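Local coordinates for HD-GYP domain-containing protein (Bdellovibrio bacteriovorus, PDB 3TM8), which binds two iron ions in its HD domain and is probably related in function to the HD-GYP cyclic-di-GMP phosphodiesterases, as an unconventional member, at residues A[37-42]-A[82-87]; A[97-102]-A[148-153]; A[138-143]-A[195-200]; A[163-168]-A[290-295]. All blocks are in the same frame, centred on the assembly; numbering follows the deposited sequence.

Overall arrangement
From the N terminus, contact 1 (37-42 with 82-87) comes first and closes on its own: it lays the loop before strand 41-45 against the first turns of helix 82-97, within the N-terminal part that carries the strands. Contact 2 (97-102 with 148-153) opens at the end of that same helix and reaches the end of helix 130-149. Contact 3 (138-143 with 195-200) starts inside this second loop and ends beyond it, so contacts 2 and 3 cross; they share helix 130-149 and touch where Y97 packs on K142. Contact 4 (163-168 with 290-295) crosses contact 3 in turn, spans the longest loop and joins two helices of the HD domain that supply iron ligands.

Contact 1 of 4, residues A[37-42]-A[82-87]; sequences IDFNAY and ENSYRT
F39 and Y85 carry the apolar half of this contact, S84 and D38 the polar half. The two rings form an offset edge-to-face pair, centroids 5.6 Å apart and planes at 80°, in which the edge of Y85 is turned to the face of F39; F39 CZ comes within 3.7 Å of Y85 CD1. The same face of F39 also receives the methylene of Y85: CB stands 4.3 Å from the ring centroid, close to the normal, a CH-pi contact. I37 CB lies over the opposite face, so the phenyl group is sandwiched between its own loop and the helix. F39 adopts the less common rotamer with CG between the backbone N and the carbonyl carbon (chi1 49°), which turns the ring toward the helix turn.

At the edge of that ring sits S84 OG, which in the conformer described here, one of two modelled for this serine, donates a hydrogen bond of 2.8 Å to D38 O. The hydroxyl meets the carbonyl from above its plane, with a C=O...O angle of 102°, well away from the usual lone-pair directions. In the same conformer one water completes the link, accepting from D38 N and donating to S84 OG, so both backbone polar groups of D38 are tied to one serine.

In the fold, the contact lies away from the iron sites and seats the loop before strand 41-45 on the N-terminal turns of helix 82-97. I77 of strand 74-78 touches both F39 and Y85, Y88 adds another edge-to-face partner for F39, and Y85 OH bonds to T30 OG1.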
# COMPACT_ATOMS: atom_id res chain seq x y z
N ILE A 37 6.41 3.74 23.38
CA ILE A 37 5.22 2.94 23.65
C ILE A 37 5.04 2.76 25.15
O ILE A 37 6.01 2.59 25.87
CB ILE A 37 5.27 1.57 22.92
CG1 ILE A 37 6.41 0.69 23.44
CG2 ILE A 37 5.38 1.77 21.41
CD1 ILE A 37 6.46 -0.69 22.76
N ASP A 38 3.80 2.83 25.62
CA ASP A 38 3.49 2.60 27.03
C ASP A 38 2.74 1.28 27.17
O ASP A 38 1.75 1.18 27.90
CB ASP A 38 2.66 3.76 27.60
CG ASP A 38 2.32 3.59 29.08
OD1 ASP A 38 3.17 3.08 29.83
OD2 ASP A 38 1.20 3.98 29.49
N PHE A 39 3.21 0.28 26.43
CA PHE A 39 2.67 -1.08 26.46
C PHE A 39 3.75 -2.04 25.99
O PHE A 39 4.64 -1.65 25.23
CB PHE A 39 1.44 -1.21 25.56
CG PHE A 39 1.65 -0.66 24.17
CD1 PHE A 39 2.13 -1.46 23.14
CD2 PHE A 39 1.37 0.67 23.89
CE1 PHE A 39 2.33 -0.93 21.86
CE2 PHE A 39 1.57 1.20 22.63
CZ PHE A 39 2.05 0.40 21.61
N ASN A 40 3.70 -3.29 26.44
CA ASN A 40 4.51 -4.35 25.84
C ASN A 40 3.90 -4.80 24.52
O ASN A 40 2.70 -4.68 24.31
CB ASN A 40 4.54 -5.59 26.73
CG ASN A 40 5.42 -5.44 27.96
OD1 ASN A 40 6.24 -4.51 28.07
ND2 ASN A 40 5.26 -6.38 28.88
N ALA A 41 4.72 -5.39 23.65
CA ALA A 41 4.20 -6.07 22.46
C ALA A 41 4.88 -7.42 22.29
O ALA A 41 6.08 -7.57 22.55
CB ALA A 41 4.34 -5.21 21.20
N TYR A 42 4.09 -8.40 21.87
CA TYR A 42 4.48 -9.79 21.84
C TYR A 42 4.43 -10.33 20.42
O TYR A 42 3.57 -9.94 19.62
CB TYR A 42 3.53 -10.61 22.72
CG TYR A 42 3.52 -10.16 24.16
CD1 TYR A 42 4.23 -10.86 25.13
CD2 TYR A 42 2.82 -9.03 24.56
CE1 TYR A 42 4.24 -10.45 26.45
CE2 TYR A 42 2.82 -8.60 25.87
CZ TYR A 42 3.53 -9.31 26.82
OH TYR A 42 3.51 -8.88 28.12
N GLU A 82 -4.73 -2.05 26.17
CA GLU A 82 -5.27 -1.64 24.88
C GLU A 82 -5.52 -0.13 24.81
O GLU A 82 -5.31 0.49 23.76
CB GLU A 82 -6.55 -2.41 24.56
CG GLU A 82 -7.04 -2.18 23.13
CD GLU A 82 -8.15 -3.13 22.73
OE1 GLU A 82 -8.67 -3.86 23.61
OE2 GLU A 82 -8.51 -3.16 21.53
N ASN A 83 -5.94 0.47 25.91
CA ASN A 83 -6.16 1.91 25.92
C ASN A 83 -4.86 2.67 25.65
O ASN A 83 -4.86 3.66 24.92
CB ASN A 83 -6.82 2.38 27.22
CG ASN A 83 -7.04 3.87 27.25
OD1 ASN A 83 -7.83 4.41 26.47
ND2 ASN A 83 -6.34 4.56 28.15
N SER A 84 -3.76 2.22 26.24
CA SER A 84 -2.46 2.83 25.99
C SER A 84 -2.09 2.75 24.51
O SER A 84 -1.56 3.72 23.94
CB SER A 84 -1.38 2.16 26.84
OG SER A 84 -0.11 2.70 26.54
N TYR A 85 -2.37 1.61 23.89
CA TYR A 85 -2.12 1.44 22.46
C TYR A 85 -3.00 2.37 21.62
O TYR A 85 -2.52 3.03 20.69
CB TYR A 85 -2.35 -0.01 22.03
CG TYR A 85 -2.33 -0.17 20.54
CD1 TYR A 85 -1.14 -0.14 19.83
CD2 TYR A 85 -3.52 -0.27 19.82
CE1 TYR A 85 -1.12 -0.26 18.44
CE2 TYR A 85 -3.51 -0.38 18.44
CZ TYR A 85 -2.31 -0.37 17.76
OH TYR A 85 -2.33 -0.48 16.39
N ARG A 86 -4.28 2.44 21.94
CA ARG A 86 -5.18 3.28 21.16
C ARG A 86 -4.76 4.74 21.22
O ARG A 86 -4.81 5.46 20.21
CB ARG A 86 -6.63 3.13 21.63
CG ARG A 86 -7.28 1.78 21.28
CD ARG A 86 -8.79 1.81 21.51
NE ARG A 86 -9.12 2.16 22.89
CZ ARG A 86 -9.53 1.29 23.81
NH1 ARG A 86 -9.69 0.01 23.50
NH2 ARG A 86 -9.80 1.71 25.04
N THR A 87 -4.35 5.20 22.39
CA THR A 87 -3.92 6.59 22.54
C THR A 87 -2.59 6.83 21.83
O THR A 87 -2.38 7.88 21.24
CB THR A 87 -3.86 7.05 24.01
OG1 THR A 87 -2.94 6.23 24.75
CG2 THR A 87 -5.24 6.99 24.64
O HOH W 1 1.48 4.01 24.65

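Contact 2 of 4, residues A[97-102]-A[148-153]; sequences YDDTTG and MSNAQA
The loop 97-102 and the end of helix 130-149 approach without any backbone contact, D99 and N150 being the nearest pair at 8.0 Å between CA atoms, so the side chains span the gap. Their link is a single hydrogen bond, N150 ND2 to D99 OD1, 2.9 Å long with an N-H...O angle of 157°. The acceptor lies exactly in the amide plane of N150, whereas the amide nitrogen meets the carboxylate on its syn side and somewhat out of its plane, the two flat groups being turned 54° apart. Both CG atoms stand anti to their own carbonyl carbons, which sends the polar ends across to one another. The amide oxygen N150 OD1 also comes within 3.3 Å of D99 OD1, a meeting of two acceptors. R108 answers both, making a salt bridge to D99 OD1 through NH2 and a hydrogen bond to N150 OD1 through NH1; its positive charge probably offsets their repulsion. S149 adds only a loose touch, CB to D99 OD2 at 4.2 Å.

Just before D99, D98 OD1 accepts from T100 N, an Asx turn that shapes the loop, and also from T100 OG1. This surface contact thus joins the loop between helices 82-97 and 105-125 to the C-terminal end of helix 130-149, where N150 ND2 also bonds to F146 O, with R108 of helix 105-125 bridging the two sides.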
# COMPACT_ATOMS: atom_id res chain seq x y z
N TYR A 97 0.24 13.85 10.62
CA TYR A 97 -0.45 14.62 9.57
C TYR A 97 -0.35 16.14 9.76
O TYR A 97 -0.58 16.89 8.83
CB TYR A 97 -1.92 14.21 9.49
CG TYR A 97 -2.18 12.89 8.80
CD1 TYR A 97 -1.94 12.72 7.44
CD2 TYR A 97 -2.71 11.81 9.50
CE1 TYR A 97 -2.20 11.51 6.80
CE2 TYR A 97 -2.97 10.60 8.89
CZ TYR A 97 -2.72 10.46 7.53
OH TYR A 97 -2.97 9.26 6.89
N ASP A 98 -0.02 16.57 10.97
CA ASP A 98 0.10 17.99 11.31
C ASP A 98 1.28 18.64 10.57
O ASP A 98 2.44 18.30 10.83
CB ASP A 98 0.28 18.12 12.82
CG ASP A 98 0.26 19.55 13.32
OD1 ASP A 98 0.28 20.48 12.50
OD2 ASP A 98 0.26 19.73 14.55
N ASP A 99 1.00 19.57 9.67
CA ASP A 99 2.06 20.22 8.89
C ASP A 99 2.77 21.35 9.64
O ASP A 99 3.70 21.95 9.10
CB ASP A 99 1.49 20.78 7.58
CG ASP A 99 1.15 19.70 6.57
OD1 ASP A 99 1.89 18.70 6.45
OD2 ASP A 99 0.13 19.86 5.85
N THR A 100 2.36 21.63 10.88
CA THR A 100 2.91 22.78 11.61
C THR A 100 4.03 22.43 12.60
O THR A 100 4.57 23.32 13.26
CB THR A 100 1.82 23.51 12.43
OG1 THR A 100 1.43 22.70 13.55
CG2 THR A 100 0.60 23.84 11.56
N THR A 101 4.38 21.15 12.72
CA THR A 101 5.25 20.71 13.81
C THR A 101 6.74 20.90 13.56
O THR A 101 7.52 21.06 14.50
CB THR A 101 5.04 19.22 14.12
OG1 THR A 101 5.56 18.43 13.05
CG2 THR A 101 3.56 18.90 14.32
N GLY A 102 7.14 20.85 12.30
CA GLY A 102 8.56 20.87 11.97
C GLY A 102 9.21 19.52 12.22
O GLY A 102 10.44 19.39 12.18
N MET A 148 0.81 16.04 -1.42
CA MET A 148 0.73 17.26 -2.23
C MET A 148 1.30 18.48 -1.51
O MET A 148 1.78 19.41 -2.15
CB MET A 148 -0.71 17.56 -2.65
CG MET A 148 -1.30 16.66 -3.72
SD MET A 148 -2.91 17.25 -4.28
CE MET A 148 -2.43 18.60 -5.36
N SER A 149 1.22 18.48 -0.18
CA SER A 149 1.55 19.68 0.59
C SER A 149 2.96 19.69 1.19
O SER A 149 3.38 20.68 1.77
CB SER A 149 0.54 19.89 1.72
OG SER A 149 -0.78 19.96 1.23
N ASN A 150 3.67 18.57 1.05
CA ASN A 150 5.01 18.46 1.61
C ASN A 150 5.97 18.00 0.53
O ASN A 150 5.88 16.88 0.05
CB ASN A 150 5.03 17.45 2.76
CG ASN A 150 4.22 17.92 3.94
OD1 ASN A 150 4.73 18.65 4.81
ND2 ASN A 150 2.95 17.52 3.99
N ALA A 151 6.88 18.89 0.14
CA ALA A 151 7.78 18.65 -0.98
C ALA A 151 8.50 17.30 -0.92
O ALA A 151 8.62 16.61 -1.93
CB ALA A 151 8.80 19.77 -1.09
N GLN A 152 8.96 16.92 0.26
CA GLN A 152 9.75 15.70 0.40
C GLN A 152 8.96 14.48 0.87
O GLN A 152 9.56 13.44 1.11
CB GLN A 152 10.93 15.93 1.34
CG GLN A 152 11.93 16.95 0.82
CD GLN A 152 12.37 16.67 -0.61
OE1 GLN A 152 12.50 17.59 -1.42
NE2 GLN A 152 12.60 15.40 -0.93
N ALA A 153 7.65 14.60 0.98
CA ALA A 153 6.85 13.47 1.45
C ALA A 153 6.96 12.24 0.55
O ALA A 153 7.19 11.14 1.04
CB ALA A 153 5.39 13.86 1.64

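Contact 3 of 4, residues A[138-143]-A[195-200]; sequences DAAGKY and LLTLGA
Helices 138-143 and 195-200 cross at 113° between their N-to-C directions, with the short axes 8.6 Å apart and the CA atoms of A140 and L198 only 5.7 Å from each other. This is a helix-helix crossing in the all-helical part of the protein, where helix 130-149 covers helix 190-202 of the HD domain. Small side chains permit the approach. A140 points its methyl toward the other helix, and this CB meets T197 CG2 at 3.9 Å and, beside it, the backbone of L198, 4.0 Å from L198 N. The CB atoms of A140 and L198 are 4.2 Å apart, so the leucine joins through the root of its side chain.

T197 turns its methyl, not its hydroxyl, into the crossing: CG2 stands anti to the backbone N, while OG1 is placed to bond to T193 O one turn back in its own helix. No hydrogen bond crosses between the segments. Y143, one turn on from A140, crosses T197 at about a right angle, and its hydroxyl reaches out to T176 OG1 of helix 167-185, bringing a third helix to the junction. I179 of that helix packs on both Y143 and T197. Helix 190-202 leads directly to the iron ligands H203 and D204, and the side chain of L198 is about 10 Å from that of H203. The T197 methyl meets the tyrosine at its ring edge, near the ring plane, CG2 lying 4.1 Å from Y143 CD2.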
# COMPACT_ATOMS: atom_id res chain seq x y z
N ASP A 138 -11.45 8.25 3.91
CA ASP A 138 -11.13 9.55 4.47
C ASP A 138 -9.62 9.71 4.61
O ASP A 138 -9.07 10.76 4.27
CB ASP A 138 -11.82 9.75 5.82
CG ASP A 138 -11.38 11.02 6.50
OD1 ASP A 138 -11.92 12.09 6.17
OD2 ASP A 138 -10.49 10.95 7.38
N ALA A 139 -8.96 8.67 5.10
CA ALA A 139 -7.52 8.72 5.29
C ALA A 139 -6.78 8.80 3.96
O ALA A 139 -5.70 9.38 3.90
CB ALA A 139 -7.05 7.52 6.09
N ALA A 140 -7.35 8.24 2.89
CA ALA A 140 -6.74 8.35 1.56
C ALA A 140 -6.73 9.82 1.11
O ALA A 140 -5.77 10.27 0.49
CB ALA A 140 -7.49 7.51 0.55
N GLY A 141 -7.80 10.55 1.43
CA GLY A 141 -7.84 11.99 1.19
C GLY A 141 -6.77 12.72 1.97
O GLY A 141 -6.10 13.61 1.46
N LYS A 142 -6.60 12.34 3.24
CA LYS A 142 -5.56 12.96 4.05
C LYS A 142 -4.18 12.66 3.47
O LYS A 142 -3.29 13.50 3.51
CB LYS A 142 -5.63 12.47 5.50
CG LYS A 142 -6.91 12.88 6.21
CD LYS A 142 -7.03 12.24 7.59
CE LYS A 142 -5.88 12.64 8.51
NZ LYS A 142 -5.96 14.06 8.96
N TYR A 143 -4.02 11.46 2.92
CA TYR A 143 -2.76 11.05 2.31
C TYR A 143 -2.45 11.88 1.06
O TYR A 143 -1.33 12.35 0.88
CB TYR A 143 -2.78 9.55 1.99
CG TYR A 143 -1.42 9.02 1.63
CD1 TYR A 143 -0.34 9.18 2.49
CD2 TYR A 143 -1.21 8.35 0.43
CE1 TYR A 143 0.91 8.71 2.17
CE2 TYR A 143 0.05 7.87 0.10
CZ TYR A 143 1.10 8.06 0.98
OH TYR A 143 2.36 7.60 0.69
N LEU A 195 -10.27 8.88 -4.81
CA LEU A 195 -10.70 7.54 -5.23
C LEU A 195 -9.58 6.76 -5.93
O LEU A 195 -9.49 5.55 -5.77
CB LEU A 195 -11.95 7.62 -6.11
CG LEU A 195 -13.19 8.14 -5.38
CD1 LEU A 195 -14.39 8.16 -6.31
CD2 LEU A 195 -13.47 7.31 -4.12
N LEU A 196 -8.73 7.46 -6.67
CA LEU A 196 -7.54 6.88 -7.27
C LEU A 196 -6.63 6.31 -6.18
O LEU A 196 -6.14 5.19 -6.29
CB LEU A 196 -6.79 7.95 -8.08
CG LEU A 196 -5.38 7.60 -8.56
CD1 LEU A 196 -5.42 6.47 -9.57
CD2 LEU A 196 -4.68 8.83 -9.14
N THR A 197 -6.42 7.11 -5.14
CA THR A 197 -5.55 6.72 -4.04
C THR A 197 -6.13 5.51 -3.30
O THR A 197 -5.43 4.53 -3.01
CB THR A 197 -5.34 7.90 -3.08
OG1 THR A 197 -4.72 8.97 -3.81
CG2 THR A 197 -4.47 7.51 -1.89
N LEU A 198 -7.43 5.58 -3.01
CA LEU A 198 -8.10 4.47 -2.34
C LEU A 198 -8.06 3.18 -3.16
O LEU A 198 -7.76 2.10 -2.63
CB LEU A 198 -9.55 4.87 -2.01
CG LEU A 198 -10.40 3.84 -1.28
CD1 LEU A 198 -9.76 3.42 0.05
CD2 LEU A 198 -11.81 4.40 -1.07
N GLY A 199 -8.37 3.28 -4.44
CA GLY A 199 -8.33 2.13 -5.31
C GLY A 199 -6.93 1.55 -5.40
O GLY A 199 -6.74 0.33 -5.33
N ALA A 200 -5.93 2.43 -5.52
CA ALA A 200 -4.55 1.97 -5.54
C ALA A 200 -4.17 1.26 -4.24
O ALA A 200 -3.53 0.22 -4.24
CB ALA A 200 -3.60 3.13 -5.84

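Contact 4 of 4, residues A[163-168]-A[290-295]; sequences TDKTIS and LITFEG
K165 reaches the end of helix 276-293, its ammonium bonding to T292 O and its backbone and CB meeting F293. The hydrogen bond from K165 NZ to T292 O is 2.7 Å long, in the carbonyl plane and at a C=O...N angle of 148°. The carbonyl belongs to the wider pi-type turn that closes the helix, and the positive charge there is probably welcomed by the C-terminal end of the helix dipole. The lysine chain bends at chi2 (-65°) and runs straight from there, which carries NZ across the gap although CB itself does not face the helix.

Van der Waals contacts flank this bond. The aliphatic part of K165 slides past T292 in the opposite direction, CD lying 3.9 Å from T292 CG2; the threonine hydroxyl is turned to D288 OD1 of its own helix. F293 offers its ring edge: CE1 approaches K165 O at 3.7 Å, near the ring plane, and K165 CB at 4.0 Å.

Beyond the contact lies the di-iron site. F293 also meets the ring of H170, an iron ligand, with the planes at about 50°, and its side chain is about 4 Å from a bound phosphate, probably from the crystallisation liquor. T166 caps the start of helix 167-185, its OG1 weakly bonded to H169 N. The contact thereby joins the loop leading into helix 167-185, which supplies H170, to the C-terminal end of helix 276-293, which supplies the iron ligand N285.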
# COMPACT_ATOMS: atom_id res chain seq x y z
N THR A 163 10.25 -4.64 2.58
CA THR A 163 11.17 -5.76 2.83
C THR A 163 10.48 -7.12 2.84
O THR A 163 11.06 -8.13 2.42
CB THR A 163 11.98 -5.56 4.15
OG1 THR A 163 11.11 -5.68 5.29
CG2 THR A 163 12.65 -4.19 4.17
N ASP A 164 9.24 -7.15 3.31
CA ASP A 164 8.49 -8.40 3.46
C ASP A 164 7.59 -8.67 2.25
O ASP A 164 6.89 -9.67 2.21
CB ASP A 164 7.66 -8.37 4.74
CG ASP A 164 8.52 -8.30 5.99
OD1 ASP A 164 9.56 -8.98 6.07
OD2 ASP A 164 8.13 -7.56 6.92
N LYS A 165 7.62 -7.76 1.27
CA LYS A 165 6.90 -7.93 0.01
C LYS A 165 5.40 -8.11 0.19
O LYS A 165 4.79 -8.96 -0.47
CB LYS A 165 7.48 -9.12 -0.78
CG LYS A 165 8.99 -9.15 -0.83
CD LYS A 165 9.54 -7.97 -1.61
CE LYS A 165 11.07 -8.02 -1.64
NZ LYS A 165 11.66 -6.98 -2.52
N THR A 166 4.79 -7.32 1.07
CA THR A 166 3.37 -7.47 1.35
C THR A 166 2.50 -6.64 0.41
O THR A 166 2.93 -5.61 -0.12
CB THR A 166 3.02 -7.08 2.79
OG1 THR A 166 3.31 -5.68 2.99
CG2 THR A 166 3.83 -7.91 3.78
N ILE A 167 1.27 -7.10 0.22
CA ILE A 167 0.36 -6.43 -0.70
C ILE A 167 -0.19 -5.12 -0.14
O ILE A 167 -0.54 -4.22 -0.90
CB ILE A 167 -0.80 -7.35 -1.18
CG1 ILE A 167 -1.66 -7.82 -0.01
CG2 ILE A 167 -0.26 -8.53 -1.98
CD1 ILE A 167 -2.86 -8.63 -0.44
N SER A 168 -0.25 -5.00 1.18
CA SER A 168 -0.71 -3.75 1.77
C SER A 168 0.36 -2.66 1.65
O SER A 168 0.07 -1.53 1.28
CB SER A 168 -1.17 -3.94 3.20
OG SER A 168 -0.15 -4.53 3.96
N LEU A 290 7.97 -4.43 -10.89
CA LEU A 290 9.34 -4.63 -11.35
C LEU A 290 10.34 -4.37 -10.23
O LEU A 290 11.25 -5.16 -9.99
CB LEU A 290 9.68 -3.75 -12.56
CG LEU A 290 8.94 -4.12 -13.85
CD1 LEU A 290 9.44 -3.26 -15.01
CD2 LEU A 290 9.11 -5.60 -14.17
N ILE A 291 10.15 -3.25 -9.54
CA ILE A 291 11.12 -2.82 -8.55
C ILE A 291 11.08 -3.66 -7.27
O ILE A 291 12.12 -4.10 -6.78
CB ILE A 291 10.92 -1.33 -8.24
CG1 ILE A 291 11.27 -0.50 -9.48
CG2 ILE A 291 11.76 -0.92 -7.04
CD1 ILE A 291 10.74 0.91 -9.45
N THR A 292 9.88 -3.91 -6.77
CA THR A 292 9.70 -4.59 -5.49
C THR A 292 9.61 -6.12 -5.59
O THR A 292 10.20 -6.83 -4.77
CB THR A 292 8.49 -4.02 -4.74
OG1 THR A 292 8.78 -2.66 -4.38
CG2 THR A 292 8.19 -4.82 -3.47
N PHE A 293 8.90 -6.63 -6.59
CA PHE A 293 8.69 -8.07 -6.71
C PHE A 293 9.66 -8.76 -7.67
O PHE A 293 9.79 -9.97 -7.62
CB PHE A 293 7.26 -8.41 -7.15
CG PHE A 293 6.18 -7.99 -6.18
CD1 PHE A 293 6.32 -8.20 -4.81
CD2 PHE A 293 5.00 -7.44 -6.66
CE1 PHE A 293 5.30 -7.83 -3.93
CE2 PHE A 293 3.99 -7.06 -5.79
CZ PHE A 293 4.13 -7.26 -4.43
N GLU A 294 10.32 -8.00 -8.54
CA GLU A 294 11.16 -8.63 -9.57
C GLU A 294 12.62 -8.18 -9.51
O GLU A 294 13.44 -8.61 -10.32
CB GLU A 294 10.56 -8.43 -10.97
CG GLU A 294 9.10 -8.91 -11.04
CD GLU A 294 8.56 -9.13 -12.45
OE1 GLU A 294 9.34 -9.04 -13.43
OE2 GLU A 294 7.35 -9.44 -12.58
N GLY A 295 12.95 -7.34 -8.53
CA GLY A 295 14.33 -6.94 -8.30
C GLY A 295 14.95 -6.07 -9.38
O GLY A 295 16.18 -5.98 -9.49